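Local coordinates for protein CDP-glucose-4,6-dehydratase (Yersinia pseudotuberculosis, PDB 1RKX) that catalyses the NAD-dependent removal of water from CDP-D-glucose, probably giving the 4-keto-6-deoxy sugar as in related short-chain dehydrogenase/reductase enzymes, at residues K125-Y136 with G185-N195; E255-G263 with L305-W316. All blocks are in the same frame, centred on the assembly; numbering follows the deposited sequence.

Following the chain from the N terminus, K125-Y136 comes first, carrying the fifth strand across the parallel sheet. Contact 1 closes a loop when G185-N195 returns beside it, after 48 intervening residues that include helices 156-175 and 181-184. E255-G263 then adds strand 259-261 at the sheet's outer edge, and contact 2 closes a second loop when L305-W316 brings helix 308-314 against that strand. The loops run in series, neither nested nor crossed. They meet along neighbouring strands 187-192 and 259-261, where the backbone of W260 pairs with R192, and the contact centres lie 11 Å apart. Contact 1 joins two inner strands whose C-terminal side meets NAD; contact 2 packs a helix on the edge strand.

Contact 1: residues K125-Y136 with G185-N195. With NAD (nicotinamide-adenine-dinucleotide), chain G.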
loop_
_atom_site.group_PDB
_atom_site.type_symbol
_atom_site.label_atom_id
_atom_site.label_comp_id
_atom_site.label_asym_id
_atom_site.label_seq_id
_atom_site.Cartn_x
_atom_site.Cartn_y
_atom_site.Cartn_z
ATOM N N LYS C 125 15.149 30.840 5.678
ATOM C CA LYS C 125 14.087 30.719 4.686
ATOM C C LYS C 125 13.999 29.334 4.044
ATOM O O LYS C 125 12.905 28.851 3.738
ATOM C CB LYS C 125 14.283 31.774 3.588
ATOM C CG LYS C 125 14.243 33.227 4.073
ATOM C CD LYS C 125 12.881 33.863 3.827
ATOM C CE LYS C 125 11.795 33.157 4.616
ATOM N NZ LYS C 125 10.415 33.491 4.159
ATOM N N ALA C 126 15.147 28.698 3.838
ATOM C CA ALA C 126 15.174 27.377 3.216
ATOM C C ALA C 126 16.138 26.422 3.901
ATOM O O ALA C 126 17.289 26.765 4.177
ATOM C CB ALA C 126 15.540 27.502 1.738
ATOM N N VAL C 127 15.656 25.213 4.171
ATOM C CA VAL C 127 16.475 24.193 4.805
ATOM C C VAL C 127 16.424 22.939 3.939
ATOM O O VAL C 127 15.345 22.415 3.637
ATOM C CB VAL C 127 15.958 23.838 6.221
ATOM C CG1 VAL C 127 16.866 22.772 6.860
ATOM C CG2 VAL C 127 15.913 25.086 7.091
ATOM N N VAL C 128 17.593 22.470 3.527
ATOM C CA VAL C 128 17.686 21.275 2.713
ATOM C C VAL C 128 18.495 20.257 3.499
ATOM O O VAL C 128 19.712 20.383 3.648
ATOM C CB VAL C 128 18.374 21.559 1.368
ATOM C CG1 VAL C 128 18.593 20.248 0.613
ATOM C CG2 VAL C 128 17.508 22.496 0.536
ATOM N N ASN C 129 17.800 19.254 4.014
ATOM C CA ASN C 129 18.439 18.222 4.802
ATOM C C ASN C 129 18.752 16.992 3.959
ATOM O O ASN C 129 17.851 16.312 3.475
ATOM C CB ASN C 129 17.537 17.847 5.981
ATOM C CG ASN C 129 18.052 16.651 6.741
ATOM O OD1 ASN C 129 19.251 16.371 6.732
ATOM N ND2 ASN C 129 17.153 15.944 7.420
ATOM N N ILE C 130 20.038 16.721 3.790
ATOM C CA ILE C 130 20.493 15.572 3.024
ATOM C C ILE C 130 20.411 14.318 3.890
ATOM O O ILE C 130 21.086 14.206 4.921
ATOM C CB ILE C 130 21.960 15.739 2.552
ATOM C CG1 ILE C 130 22.036 16.742 1.400
ATOM C CG2 ILE C 130 22.525 14.398 2.091
ATOM C CD1 ILE C 130 21.632 18.149 1.779
ATOM N N THR C 131 19.573 13.378 3.476
ATOM C CA THR C 131 19.449 12.135 4.221
ATOM C C THR C 131 20.175 11.061 3.416
ATOM O O THR C 131 21.409 11.013 3.433
ATOM C CB THR C 131 17.957 11.780 4.467
ATOM O OG1 THR C 131 17.256 11.682 3.224
ATOM C CG2 THR C 131 17.309 12.857 5.327
ATOM N N SER C 132 19.443 10.227 2.682
ATOM C CA SER C 132 20.092 9.185 1.889
ATOM C C SER C 132 19.092 8.423 1.045
ATOM O O SER C 132 17.909 8.420 1.343
ATOM C CB SER C 132 20.811 8.190 2.808
ATOM O OG SER C 132 21.371 7.118 2.061
ATOM N N ASP C 133 19.569 7.788 -0.021
ATOM C CA ASP C 133 18.685 6.984 -0.850
ATOM C C ASP C 133 18.334 5.739 -0.020
ATOM O O ASP C 133 17.341 5.059 -0.287
ATOM C CB ASP C 133 19.375 6.593 -2.170
ATOM C CG ASP C 133 20.630 5.765 -1.961
ATOM O OD1 ASP C 133 21.435 6.121 -1.071
ATOM O OD2 ASP C 133 20.821 4.766 -2.699
ATOM N N LYS C 134 19.132 5.472 1.014
ATOM C CA LYS C 134 18.916 4.313 1.886
ATOM C C LYS C 134 17.918 4.541 3.029
ATOM O O LYS C 134 17.779 3.694 3.907
ATOM C CB LYS C 134 20.253 3.848 2.481
ATOM C CG LYS C 134 21.324 3.545 1.442
ATOM C CD LYS C 134 20.839 2.516 0.437
ATOM C CE LYS C 134 21.871 2.281 -0.662
ATOM N NZ LYS C 134 23.139 1.703 -0.126
ATOM N N CYS C 135 17.220 5.671 3.028
ATOM C CA CYS C 135 16.264 5.925 4.104
ATOM C C CYS C 135 14.994 5.080 3.956
ATOM O O CYS C 135 14.233 4.928 4.907
ATOM C CB CYS C 135 15.874 7.406 4.139
ATOM S SG CYS C 135 14.963 7.937 2.694
ATOM N N TYR C 136 14.768 4.530 2.768
ATOM C CA TYR C 136 13.564 3.738 2.522
ATOM C C TYR C 136 13.597 2.326 3.067
ATOM O O TYR C 136 14.612 1.640 2.979
ATOM C CB TYR C 136 13.266 3.637 1.023
ATOM C CG TYR C 136 12.941 4.947 0.349
ATOM C CD1 TYR C 136 13.914 5.642 -0.382
ATOM C CD2 TYR C 136 11.657 5.484 0.423
ATOM C CE1 TYR C 136 13.607 6.839 -1.021
ATOM C CE2 TYR C 136 11.338 6.680 -0.213
ATOM C CZ TYR C 136 12.315 7.350 -0.932
ATOM O OH TYR C 136 12.011 8.528 -1.570
ATOM N N GLY C 185 8.194 31.550 8.258
ATOM C CA GLY C 185 8.853 31.721 6.973
ATOM C C GLY C 185 9.923 30.705 6.610
ATOM O O GLY C 185 10.740 30.958 5.730
ATOM N N THR C 186 9.921 29.549 7.264
ATOM C CA THR C 186 10.930 28.532 6.979
ATOM C C THR C 186 10.363 27.358 6.181
ATOM O O THR C 186 9.397 26.724 6.602
ATOM C CB THR C 186 11.541 27.989 8.287
ATOM O OG1 THR C 186 12.022 29.085 9.081
ATOM C CG2 THR C 186 12.702 27.047 7.984
ATOM N N ALA C 187 10.967 27.082 5.025
ATOM C CA ALA C 187 10.544 25.983 4.161
ATOM C C ALA C 187 11.582 24.871 4.312
ATOM O O ALA C 187 12.720 25.017 3.876
ATOM C CB ALA C 187 10.471 26.453 2.708
ATOM N N VAL C 188 11.174 23.766 4.927
ATOM C CA VAL C 188 12.074 22.641 5.190
ATOM C C VAL C 188 11.829 21.408 4.320
ATOM O O VAL C 188 10.705 20.920 4.219
ATOM C CB VAL C 188 11.963 22.214 6.667
ATOM C CG1 VAL C 188 13.000 21.131 6.982
ATOM C CG2 VAL C 188 12.153 23.427 7.571
ATOM N N ALA C 189 12.896 20.896 3.712
ATOM C CA ALA C 189 12.786 19.724 2.853
ATOM C C ALA C 189 13.921 18.729 3.083
ATOM O O ALA C 189 14.942 19.058 3.686
ATOM C CB ALA C 189 12.785 20.156 1.388
ATOM N N THR C 190 13.722 17.500 2.617
ATOM C CA THR C 190 14.763 16.487 2.704
ATOM C C THR C 190 15.067 16.058 1.276
ATOM O O THR C 190 14.193 16.113 0.405
ATOM C CB THR C 190 14.341 15.244 3.535
ATOM O OG1 THR C 190 13.107 14.711 3.033
ATOM C CG2 THR C 190 14.190 15.613 5.007
ATOM N N VAL C 191 16.309 15.661 1.028
ATOM C CA VAL C 191 16.709 15.217 -0.299
ATOM C C VAL C 191 17.350 13.839 -0.181
ATOM O O VAL C 191 18.179 13.586 0.693
ATOM C CB VAL C 191 17.673 16.228 -0.979
ATOM C CG1 VAL C 191 16.920 17.515 -1.283
ATOM C CG2 VAL C 191 18.874 16.516 -0.092
ATOM N N ARG C 192 16.947 12.949 -1.074
ATOM C CA ARG C 192 17.414 11.574 -1.062
ATOM C C ARG C 192 18.155 11.221 -2.344
ATOM O O ARG C 192 17.591 11.299 -3.437
ATOM C CB ARG C 192 16.197 10.661 -0.870
ATOM C CG ARG C 192 15.329 11.092 0.316
ATOM C CD ARG C 192 13.890 10.588 0.222
ATOM N NE ARG C 192 13.061 11.124 1.304
ATOM C CZ ARG C 192 11.748 10.964 1.394
ATOM N NH1 ARG C 192 11.094 10.287 0.462
ATOM N NH2 ARG C 192 11.087 11.472 2.425
ATOM N N ALA C 193 19.415 10.826 -2.201
ATOM C CA ALA C 193 20.243 10.466 -3.346
ATOM C C ALA C 193 21.383 9.562 -2.897
ATOM O O ALA C 193 21.756 9.562 -1.724
ATOM C CB ALA C 193 20.807 11.731 -3.994
ATOM N N GLY C 194 21.940 8.795 -3.826
ATOM C CA GLY C 194 23.036 7.916 -3.470
ATOM C C GLY C 194 23.948 7.612 -4.643
ATOM O O GLY C 194 23.783 8.172 -5.730
ATOM N N ASN C 195 24.920 6.736 -4.417
ATOM C CA ASN C 195 25.853 6.326 -5.468
ATOM C C ASN C 195 26.510 7.519 -6.157
ATOM O O ASN C 195 26.601 7.573 -7.385
ATOM C CB ASN C 195 25.107 5.499 -6.511
ATOM C CG ASN C 195 24.118 4.537 -5.884
ATOM O OD1 ASN C 195 24.500 3.586 -5.200
ATOM N ND2 ASN C 195 22.833 4.791 -6.103
HETATM P PA NAD G . 31.984 12.509 3.557
HETATM O O1A NAD G . 32.436 11.553 4.591
HETATM O O2A NAD G . 32.974 12.904 2.520
HETATM O O5B NAD G . 31.423 13.854 4.237
HETATM C C5B NAD G . 30.792 13.770 5.537
HETATM C C4B NAD G . 30.857 15.114 6.264
HETATM O O4B NAD G . 30.210 14.819 7.523
HETATM C C3B NAD G . 32.277 15.535 6.611
HETATM O O3B NAD G . 32.419 16.913 6.209
HETATM C C2B NAD G . 32.337 15.306 8.110
HETATM O O2B NAD G . 33.311 16.151 8.785
HETATM C C1B NAD G . 30.902 15.537 8.510
HETATM N N9A NAD G . 30.587 14.970 9.812
HETATM C C8A NAD G . 30.470 13.648 10.148
HETATM N N7A NAD G . 30.184 13.450 11.433
HETATM C C5A NAD G . 30.116 14.727 11.957
HETATM C C6A NAD G . 29.853 15.190 13.265
HETATM N N6A NAD G . 29.602 14.443 14.320
HETATM N N1A NAD G . 29.857 16.545 13.468
HETATM C C2A NAD G . 30.117 17.352 12.388
HETATM N N3A NAD G . 30.373 17.037 11.137
HETATM C C4A NAD G . 30.360 15.685 10.976
HETATM O O3 NAD G . 30.698 11.930 2.888
HETATM P PN NAD G . 29.770 12.503 1.669
HETATM O O1N NAD G . 29.898 11.497 0.612
HETATM O O2N NAD G . 30.285 13.840 1.279
HETATM O O5D NAD G . 28.315 12.465 2.291
HETATM C C5D NAD G . 27.630 13.716 2.423
HETATM C C4D NAD G . 26.229 13.485 2.954
HETATM O O4D NAD G . 25.545 12.739 1.893
HETATM C C3D NAD G . 26.045 12.624 4.203
HETATM O O3D NAD G . 24.853 13.067 4.882
HETATM C C2D NAD G . 25.856 11.234 3.610
HETATM O O2D NAD G . 25.199 10.369 4.552
HETATM C C1D NAD G . 24.999 11.549 2.413
HETATM N N1N NAD G . 25.029 10.485 1.417
HETATM C C2N NAD G . 26.122 10.281 0.556
HETATM C C3N NAD G . 26.079 9.234 -0.512
HETATM C C7N NAD G . 27.244 9.123 -1.408
HETATM O O7N NAD G . 27.180 8.264 -2.301
HETATM N N7N NAD G . 28.344 9.896 -1.299
HETATM C C4N NAD G . 24.897 8.290 -0.555
HETATM C C5N NAD G . 23.841 8.630 0.448
HETATM C C6N NAD G . 23.901 9.613 1.321
HETATM O O HOH W 1 20.031 4.378 -5.240
#
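I130 and V191 meet on one face of the sheet, I130 CG1 lying 3.5 Å from V191 CG2, while the other methyl of V191, CG1, packs against V128 CG1 at about a right angle. On the reverse face V127 and V188 lie side by side and point the same way. Six backbone hydrogen bonds join the strands, from A187 N to K125 O through to T131 N to V191 O; the N129 N to A189 O bond is nearly straight, at 175°. The short axes run 28° from parallel and 4.6 Å apart at closest approach. These are neighbouring strands of a Rossmann-type parallel sheet, linked by a crossover through helix 156-175, and their C-terminal side reaches the nicotinamide: A193 O lies 3.2 Å from NAD C5N, S132 OG 3.3 Å from the same carbon, and G194 CA 3.5 Å from NAD C4N. S132 OG also accepts from K134 N in an ST turn and is hydrogen-bonded to Y157. A water bridges D133 OD2 and N195 ND2. R192 of strand 187-192 stretches from CG to NE with chi3 at -175°, and NH1 donates a 2.8 Å hydrogen bond to Y136 OH, just after the turn and in the guanidinium plane; this hydroxyl also meets the N261 side chain. E165 positions this outer shell, forming a salt bridge with R192 NE and hydrogen bonds with T131 OG1 and T190 OG1.

Contact 2: residues E255-G263 with L305-W316; sequences EYAEGWNFG and LDCSKAKMQLGW
The W260 indole lies between K309 and L314. On one face K309 CE stands 3.9 Å from the centroid of the six-membered ring, only 3° off its normal; L314 CG approaches the opposite face, its CH-pi contact 29° off the normal. A310 CA and Q313 CB sit at the rim, while W260 NE1 bonds Y256 O and so fixes the indole's rotation. F262 turns its edge to the face of W316 in a T-shaped pair, planes 84° apart, with F262 CD2 over the centre of the indole. W316 in turn brings its own edge to G263 O, 3.3 Å from CH2, and Y256 meets Q313 O edge-on. This packing sets helix 308-314 against edge strand 259-261 of the Rossmann-type sheet. At the helix start, D306 OD1 accepts from both S308 N and S308 OG, the bond from S308 N closing an Asx turn. The fully extended K309 chain lies across the indole, NZ still over the six-membered ring, 4.8 Å from its centroid; NZ donates to G259 O, 2.8 Å away in the carbonyl plane, and forms a salt bridge with E258 OE1. With cation-pi contact to W260 as well, the buried ammonium is probably stabilised in its charged form.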
loop_
_atom_site.group_PDB
_atom_site.type_symbol
_atom_site.label_atom_id
_atom_site.label_comp_id
_atom_site.label_asym_id
_atom_site.label_seq_id
_atom_site.Cartn_x
_atom_site.Cartn_y
_atom_site.Cartn_z
ATOM N N GLU C 255 5.350 25.104 -0.406
ATOM C CA GLU C 255 4.892 24.229 -1.476
ATOM C C GLU C 255 5.931 23.148 -1.774
ATOM O O GLU C 255 5.594 22.053 -2.222
ATOM C CB GLU C 255 4.614 25.050 -2.740
ATOM C CG GLU C 255 4.459 24.222 -4.009
ATOM C CD GLU C 255 4.064 25.059 -5.214
ATOM O OE1 GLU C 255 4.646 26.148 -5.405
ATOM O OE2 GLU C 255 3.175 24.622 -5.977
ATOM N N TYR C 256 7.194 23.457 -1.516
ATOM C CA TYR C 256 8.260 22.506 -1.785
ATOM C C TYR C 256 8.866 21.862 -0.543
ATOM O O TYR C 256 9.849 21.130 -0.644
ATOM C CB TYR C 256 9.357 23.184 -2.605
ATOM C CG TYR C 256 8.859 23.681 -3.942
ATOM C CD1 TYR C 256 8.302 24.954 -4.073
ATOM C CD2 TYR C 256 8.892 22.857 -5.065
ATOM C CE1 TYR C 256 7.788 25.391 -5.293
ATOM C CE2 TYR C 256 8.379 23.282 -6.290
ATOM C CZ TYR C 256 7.829 24.549 -6.398
ATOM O OH TYR C 256 7.321 24.965 -7.610
ATOM N N ALA C 257 8.274 22.126 0.616
ATOM C CA ALA C 257 8.763 21.583 1.883
ATOM C C ALA C 257 8.340 20.124 2.084
ATOM O O ALA C 257 7.469 19.821 2.901
ATOM C CB ALA C 257 8.263 22.451 3.050
ATOM N N GLU C 258 8.969 19.227 1.332
ATOM C CA GLU C 258 8.670 17.798 1.410
ATOM C C GLU C 258 9.951 17.024 1.117
ATOM O O GLU C 258 11.045 17.588 1.144
ATOM C CB GLU C 258 7.619 17.406 0.363
ATOM C CG GLU C 258 6.653 18.510 -0.018
ATOM C CD GLU C 258 5.638 18.068 -1.052
ATOM O OE1 GLU C 258 6.030 17.364 -2.011
ATOM O OE2 GLU C 258 4.452 18.433 -0.910
ATOM N N GLY C 259 9.807 15.731 0.832
ATOM C CA GLY C 259 10.961 14.902 0.522
ATOM C C GLY C 259 11.149 14.796 -0.983
ATOM O O GLY C 259 10.166 14.756 -1.728
ATOM N N TRP C 260 12.401 14.726 -1.436
ATOM C CA TRP C 260 12.696 14.664 -2.866
ATOM C C TRP C 260 13.801 13.686 -3.259
ATOM O O TRP C 260 14.883 13.702 -2.681
ATOM C CB TRP C 260 13.107 16.050 -3.377
ATOM C CG TRP C 260 12.106 17.124 -3.126
ATOM C CD1 TRP C 260 11.892 17.790 -1.954
ATOM C CD2 TRP C 260 11.158 17.640 -4.064
ATOM N NE1 TRP C 260 10.866 18.692 -2.104
ATOM C CE2 TRP C 260 10.396 18.621 -3.390
ATOM C CE3 TRP C 260 10.876 17.368 -5.411
ATOM C CZ2 TRP C 260 9.366 19.335 -4.017
ATOM C CZ3 TRP C 260 9.850 18.077 -6.039
ATOM C CH2 TRP C 260 9.107 19.051 -5.336
ATOM N N ASN C 261 13.520 12.865 -4.270
ATOM C CA ASN C 261 14.474 11.890 -4.799
ATOM C C ASN C 261 15.292 12.489 -5.944
ATOM O O ASN C 261 14.749 13.180 -6.808
ATOM C CB ASN C 261 13.749 10.679 -5.396
ATOM C CG ASN C 261 13.161 9.746 -4.357
ATOM O OD1 ASN C 261 12.324 8.908 -4.689
ATOM N ND2 ASN C 261 13.601 9.863 -3.116
ATOM N N PHE C 262 16.587 12.197 -5.969
ATOM C CA PHE C 262 17.447 12.640 -7.061
ATOM C C PHE C 262 18.320 11.462 -7.465
ATOM O O PHE C 262 18.988 10.844 -6.630
ATOM C CB PHE C 262 18.313 13.844 -6.666
ATOM C CG PHE C 262 17.527 15.109 -6.436
ATOM C CD1 PHE C 262 17.224 15.526 -5.148
ATOM C CD2 PHE C 262 17.079 15.876 -7.511
ATOM C CE1 PHE C 262 16.490 16.689 -4.925
ATOM C CE2 PHE C 262 16.340 17.045 -7.300
ATOM C CZ PHE C 262 16.047 17.450 -6.009
ATOM N N GLY C 263 18.294 11.138 -8.750
ATOM C CA GLY C 263 19.076 10.026 -9.243
ATOM C C GLY C 263 19.168 10.053 -10.756
ATOM O O GLY C 263 18.528 10.879 -11.399
ATOM N N LEU C 305 15.858 4.863 -7.171
ATOM C CA LEU C 305 14.805 5.809 -6.844
ATOM C C LEU C 305 14.020 6.273 -8.059
ATOM O O LEU C 305 14.550 6.357 -9.165
ATOM C CB LEU C 305 15.416 7.041 -6.163
ATOM C CG LEU C 305 16.318 6.837 -4.942
ATOM C CD1 LEU C 305 16.802 8.198 -4.435
ATOM C CD2 LEU C 305 15.555 6.106 -3.857
ATOM N N ASP C 306 12.745 6.565 -7.847
ATOM C CA ASP C 306 11.902 7.082 -8.916
ATOM C C ASP C 306 11.990 8.593 -8.710
ATOM O O ASP C 306 11.594 9.095 -7.656
ATOM C CB ASP C 306 10.461 6.622 -8.744
ATOM C CG ASP C 306 9.556 7.126 -9.850
ATOM O OD1 ASP C 306 9.588 8.339 -10.143
ATOM O OD2 ASP C 306 8.811 6.309 -10.422
ATOM N N CYS C 307 12.513 9.309 -9.701
ATOM C CA CYS C 307 12.673 10.756 -9.583
ATOM C C CYS C 307 11.687 11.557 -10.424
ATOM O O CYS C 307 12.020 12.635 -10.920
ATOM C CB CYS C 307 14.109 11.147 -9.955
ATOM S SG CYS C 307 15.350 10.345 -8.921
ATOM N N SER C 308 10.479 11.028 -10.572
ATOM C CA SER C 308 9.433 11.697 -11.345
ATOM C C SER C 308 9.015 13.013 -10.686
ATOM O O SER C 308 8.694 13.983 -11.367
ATOM C CB SER C 308 8.206 10.787 -11.488
ATOM O OG SER C 308 8.519 9.591 -12.192
ATOM N N LYS C 309 9.022 13.040 -9.357
ATOM C CA LYS C 309 8.629 14.233 -8.611
ATOM C C LYS C 309 9.562 15.420 -8.874
ATOM O O LYS C 309 9.104 16.518 -9.185
ATOM C CB LYS C 309 8.596 13.913 -7.119
ATOM C CG LYS C 309 7.994 14.994 -6.246
ATOM C CD LYS C 309 8.070 14.551 -4.789
ATOM C CE LYS C 309 7.510 15.572 -3.845
ATOM N NZ LYS C 309 7.469 15.009 -2.461
ATOM N N ALA C 310 10.866 15.196 -8.738
ATOM C CA ALA C 310 11.859 16.241 -8.984
ATOM C C ALA C 310 11.737 16.748 -10.426
ATOM O O ALA C 310 11.812 17.951 -10.692
ATOM C CB ALA C 310 13.263 15.688 -8.751
ATOM N N LYS C 311 11.558 15.819 -11.357
ATOM C CA LYS C 311 11.435 16.174 -12.765
ATOM C C LYS C 311 10.197 17.025 -13.041
ATOM O O LYS C 311 10.291 18.088 -13.652
ATOM C CB LYS C 311 11.377 14.908 -13.623
ATOM C CG LYS C 311 11.097 15.183 -15.091
ATOM C CD LYS C 311 10.983 13.897 -15.896
ATOM C CE LYS C 311 10.664 14.203 -17.353
ATOM N NZ LYS C 311 10.735 12.989 -18.208
ATOM N N MET C 312 9.048 16.552 -12.575
ATOM C CA MET C 312 7.770 17.226 -12.781
ATOM C C MET C 312 7.560 18.520 -11.999
ATOM O O MET C 312 7.129 19.524 -12.562
ATOM C CB MET C 312 6.622 16.269 -12.444
ATOM C CG MET C 312 6.598 14.984 -13.253
ATOM S SD MET C 312 6.112 15.239 -14.967
ATOM C CE MET C 312 7.709 15.197 -15.789
ATOM N N GLN C 313 7.853 18.496 -10.705
ATOM C CA GLN C 313 7.639 19.673 -9.868
ATOM C C GLN C 313 8.784 20.675 -9.786
ATOM O O GLN C 313 8.556 21.847 -9.501
ATOM C CB GLN C 313 7.242 19.231 -8.457
ATOM C CG GLN C 313 5.849 18.632 -8.384
ATOM C CD GLN C 313 5.512 18.109 -7.006
ATOM O OE1 GLN C 313 5.713 18.795 -6.004
ATOM N NE2 GLN C 313 4.988 16.891 -6.948
ATOM N N LEU C 314 10.009 20.228 -10.037
ATOM C CA LEU C 314 11.156 21.128 -9.978
ATOM C C LEU C 314 11.725 21.422 -11.355
ATOM O O LEU C 314 12.495 22.365 -11.527
ATOM C CB LEU C 314 12.271 20.532 -9.114
ATOM C CG LEU C 314 12.078 20.394 -7.605
ATOM C CD1 LEU C 314 13.287 19.679 -7.022
ATOM C CD2 LEU C 314 11.914 21.762 -6.972
ATOM N N GLY C 315 11.348 20.615 -12.339
ATOM C CA GLY C 315 11.881 20.810 -13.672
ATOM C C GLY C 315 13.324 20.351 -13.680
ATOM O O GLY C 315 14.117 20.764 -14.525
ATOM N N TRP C 316 13.670 19.496 -12.720
ATOM C CA TRP C 316 15.029 18.969 -12.612
ATOM C C TRP C 316 15.278 17.856 -13.616
ATOM O O TRP C 316 14.349 17.152 -14.010
ATOM C CB TRP C 316 15.288 18.400 -11.217
ATOM C CG TRP C 316 16.691 17.890 -11.065
ATOM C CD1 TRP C 316 17.819 18.643 -10.890
ATOM C CD2 TRP C 316 17.126 16.524 -11.119
ATOM N NE1 TRP C 316 18.925 17.834 -10.829
ATOM C CE2 TRP C 316 18.531 16.527 -10.968
ATOM C CE3 TRP C 316 16.463 15.297 -11.282
ATOM C CZ2 TRP C 316 19.293 15.349 -10.976
ATOM C CZ3 TRP C 316 17.220 14.119 -11.288
ATOM C CH2 TRP C 316 18.623 14.158 -11.137
HETATM O O HOH W 2 4.892 21.873 -6.769
HETATM O O HOH W 3 4.236 16.997 -4.034
HETATM O O HOH W 4 11.967 13.090 -7.428
#